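Local coordinates for protein catalase (Bacillus pumilus, PDB 4QOM) that catalyses the breakdown of hydrogen peroxide to water and oxygen at a buried heme, and is held here with benzene-1,2,3-triol bound, at residues 130-135 and 178-183. Residues are numbered along the deposited sequence; the frame is centred on the assembly and turned at random.
Sequences NNLPIF and LTWLFS. With PYG (benzene-1,2,3-triol), chain H; HEM (protoporphyrin IX containing Fe), chain E; PYG (benzene-1,2,3-triol), chain G.
Pro133 sets the CG-CD edge of its ring over one face of the Trp180 indole: its CD sits 3.8 Å from the centroid of the six-membered ring, 16° off the ring normal, a CH-pi contact. Its CG reaches Trp180 CH2 at 3.6 Å. Ile134 sits over the same face at the rim of the five-membered ring, its side chain running at about a right angle to the tryptophan and bringing CD1 to 3.6 Å from Trp180 CD1. This reach depends on CG1 standing between backbone N and carbonyl carbon (chi1 53°). Leu132 meets the indole obliquely, CD2 to Trp180 CE3 4.2 Å, and its other methyl, CD1, touches Leu181 CD1 at 4.1 Å, the two side chains crossing at about a right angle. Helix 175-181 ends in a turn where Trp180 O accepts hydrogen bonds from both Ser183 N and Ser183 OG, the latter at 2.6 Å and in the carbonyl plane. Lys428 adds a cation-pi contact to the indole. On the heme side, Phe135 takes a heme methyl over one face and a benzenetriol at its ring edge. No hydrogen bond passes between the two segments, so their fit rests on shape, with dispersion and the CH-pi contact binding the loop beside the heme pocket to the end of helix 175-181.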
loop_
_atom_site.group_PDB
_atom_site.type_symbol
_atom_site.label_atom_id
_atom_site.label_comp_id
_atom_site.label_asym_id
_atom_site.label_seq_id
_atom_site.Cartn_x
_atom_site.Cartn_y
_atom_site.Cartn_z
ATOM N N ASN A 130 -22.679 -14.442 13.833
ATOM C CA ASN A 130 -23.049 -15.288 12.744
ATOM C C ASN A 130 -24.464 -15.772 12.951
ATOM O O ASN A 130 -25.013 -15.600 13.986
ATOM C CB ASN A 130 -22.153 -16.529 12.687
ATOM C CG ASN A 130 -20.836 -16.336 11.929
ATOM O OD1 ASN A 130 -20.648 -15.393 11.133
ATOM N ND2 ASN A 130 -19.915 -17.289 12.144
ATOM N N ASN A 131 -25.076 -16.391 11.979
ATOM C CA ASN A 131 -26.382 -17.033 12.242
ATOM C C ASN A 131 -26.309 -18.154 13.237
ATOM O O ASN A 131 -27.106 -18.218 14.219
ATOM C CB ASN A 131 -27.062 -17.461 10.905
ATOM C CG ASN A 131 -26.322 -18.562 10.150
ATOM O OD1 ASN A 131 -25.099 -18.673 10.166
ATOM N ND2 ASN A 131 -27.074 -19.379 9.503
ATOM N N LEU A 132 -25.365 -19.069 13.013
ATOM C CA LEU A 132 -25.222 -20.249 13.893
ATOM C C LEU A 132 -24.553 -19.810 15.179
ATOM O O LEU A 132 -23.710 -18.915 15.228
ATOM C CB LEU A 132 -24.383 -21.345 13.227
ATOM C CG LEU A 132 -24.847 -21.739 11.813
ATOM C CD1 LEU A 132 -23.949 -22.859 11.307
ATOM C CD2 LEU A 132 -26.289 -22.168 11.814
ATOM N N PRO A 133 -24.951 -20.422 16.319
ATOM C CA PRO A 133 -24.589 -19.896 17.651
ATOM C C PRO A 133 -23.330 -20.456 18.294
ATOM O O PRO A 133 -22.979 -20.022 19.410
ATOM C CB PRO A 133 -25.829 -20.300 18.505
ATOM C CG PRO A 133 -26.200 -21.599 17.892
ATOM C CD PRO A 133 -26.077 -21.355 16.391
ATOM N N ILE A 134 -22.604 -21.306 17.545
ATOM C CA ILE A 134 -21.339 -21.869 18.023
ATOM C C ILE A 134 -20.298 -21.784 16.917
ATOM O O ILE A 134 -20.586 -21.324 15.836
ATOM C CB ILE A 134 -21.508 -23.316 18.471
ATOM C CG1 ILE A 134 -22.171 -24.145 17.358
ATOM C CG2 ILE A 134 -22.352 -23.380 19.722
ATOM C CD1 ILE A 134 -22.160 -25.604 17.605
ATOM N N PHE A 135 -19.096 -22.259 17.197
ATOM C CA PHE A 135 -18.051 -22.266 16.190
ATOM C C PHE A 135 -17.333 -23.629 16.158
ATOM O O PHE A 135 -17.521 -24.474 17.044
ATOM C CB PHE A 135 -17.068 -21.110 16.483
ATOM C CG PHE A 135 -16.431 -20.544 15.250
ATOM C CD1 PHE A 135 -17.207 -19.923 14.357
ATOM C CD2 PHE A 135 -15.078 -20.626 15.047
ATOM C CE1 PHE A 135 -16.641 -19.350 13.216
ATOM C CE2 PHE A 135 -14.491 -20.080 13.901
ATOM C CZ PHE A 135 -15.276 -19.467 12.984
ATOM N N LEU A 178 -20.489 -28.808 13.178
ATOM C CA LEU A 178 -20.811 -29.553 11.947
ATOM C C LEU A 178 -22.206 -30.140 11.980
ATOM O O LEU A 178 -22.855 -30.226 10.982
ATOM C CB LEU A 178 -19.770 -30.625 11.709
ATOM C CG LEU A 178 -18.362 -30.004 11.511
ATOM C CD1 LEU A 178 -17.261 -31.030 11.686
ATOM C CD2 LEU A 178 -18.275 -29.338 10.152
ATOM N N THR A 179 -22.665 -30.537 13.186
ATOM C CA THR A 179 -24.032 -31.017 13.388
ATOM C C THR A 179 -25.077 -29.936 13.143
ATOM O O THR A 179 -26.180 -30.241 12.743
ATOM C CB THR A 179 -24.147 -31.639 14.819
ATOM O OG1 THR A 179 -23.116 -32.631 14.940
ATOM C CG2 THR A 179 -25.487 -32.269 15.012
ATOM N N TRP A 180 -24.728 -28.656 13.337
ATOM C CA TRP A 180 -25.629 -27.577 12.913
ATOM C C TRP A 180 -25.495 -27.261 11.414
ATOM O O TRP A 180 -26.483 -27.084 10.702
ATOM C CB TRP A 180 -25.339 -26.285 13.680
ATOM C CG TRP A 180 -25.799 -26.207 15.093
ATOM C CD1 TRP A 180 -25.229 -26.821 16.164
ATOM C CD2 TRP A 180 -26.827 -25.363 15.603
ATOM N NE1 TRP A 180 -25.888 -26.454 17.300
ATOM C CE2 TRP A 180 -26.871 -25.566 16.995
ATOM C CE3 TRP A 180 -27.762 -24.505 15.025
ATOM C CZ2 TRP A 180 -27.773 -24.909 17.816
ATOM C CZ3 TRP A 180 -28.646 -23.830 15.875
ATOM C CH2 TRP A 180 -28.677 -24.084 17.227
ATOM N N LEU A 181 -24.250 -27.117 10.961
ATOM C CA LEU A 181 -23.945 -26.623 9.639
ATOM C C LEU A 181 -24.418 -27.613 8.528
ATOM O O LEU A 181 -24.752 -27.177 7.407
ATOM C CB LEU A 181 -22.443 -26.408 9.496
ATOM C CG LEU A 181 -21.963 -25.882 8.125
ATOM C CD1 LEU A 181 -22.469 -24.488 7.890
ATOM C CD2 LEU A 181 -20.462 -25.928 8.111
ATOM N N PHE A 182 -24.460 -28.905 8.823
ATOM C CA PHE A 182 -24.943 -29.882 7.850
ATOM C C PHE A 182 -26.405 -30.244 7.966
ATOM O O PHE A 182 -26.903 -31.049 7.171
ATOM C CB PHE A 182 -24.011 -31.103 7.778
ATOM C CG PHE A 182 -22.746 -30.802 7.021
ATOM C CD1 PHE A 182 -22.690 -30.972 5.679
ATOM C CD2 PHE A 182 -21.621 -30.319 7.701
ATOM C CE1 PHE A 182 -21.549 -30.655 4.978
ATOM C CE2 PHE A 182 -20.469 -30.004 7.017
ATOM C CZ PHE A 182 -20.432 -30.195 5.649
ATOM N N SER A 183 -27.114 -29.589 8.863
ATOM C CA SER A 183 -28.584 -29.434 8.711
ATOM C C SER A 183 -28.873 -28.555 7.522
ATOM O O SER A 183 -27.937 -28.008 6.897
ATOM C CB SER A 183 -29.224 -28.891 10.004
ATOM O OG SER A 183 -28.983 -27.506 10.220
HETATM C C1 PYG H . -15.141 -17.195 9.928
HETATM C C2 PYG H . -16.503 -17.649 10.184
HETATM C C3 PYG H . -16.820 -19.055 9.930
HETATM C C4 PYG H . -15.859 -19.953 9.447
HETATM C C5 PYG H . -14.557 -19.504 9.196
HETATM C C6 PYG H . -14.241 -18.169 9.428
HETATM O O1 PYG H . -14.795 -15.879 10.207
HETATM O O2 PYG H . -17.399 -16.788 10.635
HETATM O O3 PYG H . -18.062 -19.428 10.141
HETATM C CHA HEM E . -14.848 -11.263 9.128
HETATM C CHB HEM E . -11.203 -13.035 11.721
HETATM C CHC HEM E . -14.346 -16.041 14.090
HETATM C CHD HEM E . -17.958 -13.338 12.284
HETATM C C1A HEM E . -13.592 -11.528 9.599
HETATM C C2A HEM E . -12.392 -10.983 9.059
HETATM C C3A HEM E . -11.376 -11.459 9.813
HETATM C C4A HEM E . -11.930 -12.332 10.767
HETATM C CMA HEM E . -9.920 -11.161 9.681
HETATM C CAA HEM E . -12.298 -9.967 7.967
HETATM C CBA HEM E . -12.571 -8.587 8.596
HETATM C CGA HEM E . -12.520 -7.422 7.625
HETATM O O1A HEM E . -13.071 -6.302 7.950
HETATM O O2A HEM E . -11.878 -7.560 6.550
HETATM C C1B HEM E . -11.783 -14.021 12.550
HETATM C C2B HEM E . -10.988 -14.837 13.417
HETATM C C3B HEM E . -11.843 -15.690 14.025
HETATM C C4B HEM E . -13.202 -15.349 13.609
HETATM C CMB HEM E . -9.491 -14.793 13.546
HETATM C CAB HEM E . -11.528 -16.726 15.011
HETATM C CBB HEM E . -10.259 -16.778 15.341
HETATM C C1C HEM E . -15.620 -15.544 13.818
HETATM C C2C HEM E . -16.730 -15.716 14.662
HETATM C C3C HEM E . -17.759 -14.989 14.129
HETATM C C4C HEM E . -17.267 -14.242 13.021
HETATM C CMC HEM E . -16.820 -16.639 15.836
HETATM C CAC HEM E . -19.055 -14.811 14.703
HETATM C CBC HEM E . -19.227 -15.102 15.992
HETATM C C1D HEM E . -17.347 -12.596 11.255
HETATM C C2D HEM E . -18.155 -11.752 10.381
HETATM C C3D HEM E . -17.307 -11.186 9.491
HETATM C C4D HEM E . -15.976 -11.696 9.838
HETATM C CMD HEM E . -19.646 -11.570 10.507
HETATM C CAD HEM E . -17.673 -10.214 8.400
HETATM C CBD HEM E . -17.878 -8.788 8.968
HETATM C CGD HEM E . -18.291 -7.861 7.850
HETATM O O1D HEM E . -19.500 -7.907 7.522
HETATM O O2D HEM E . -17.407 -7.148 7.267
HETATM N NA HEM E . -13.314 -12.343 10.648
HETATM N NB HEM E . -13.056 -14.329 12.760
HETATM N NC HEM E . -15.950 -14.550 12.920
HETATM N ND HEM E . -16.066 -12.543 10.882
HETATM FE FE HEM E . -14.631 -13.389 11.783
HETATM C C1 PYG G . -18.052 -24.306 5.325
HETATM C C2 PYG G . -18.155 -24.592 3.889
HETATM C C3 PYG G . -18.450 -26.005 3.476
HETATM C C4 PYG G . -18.609 -26.973 4.458
HETATM C C5 PYG G . -18.479 -26.649 5.789
HETATM C C6 PYG G . -18.208 -25.350 6.219
HETATM O O1 PYG G . -17.773 -23.078 5.852
HETATM O O2 PYG G . -17.948 -23.591 2.988
HETATM O O3 PYG G . -18.596 -26.429 2.157
#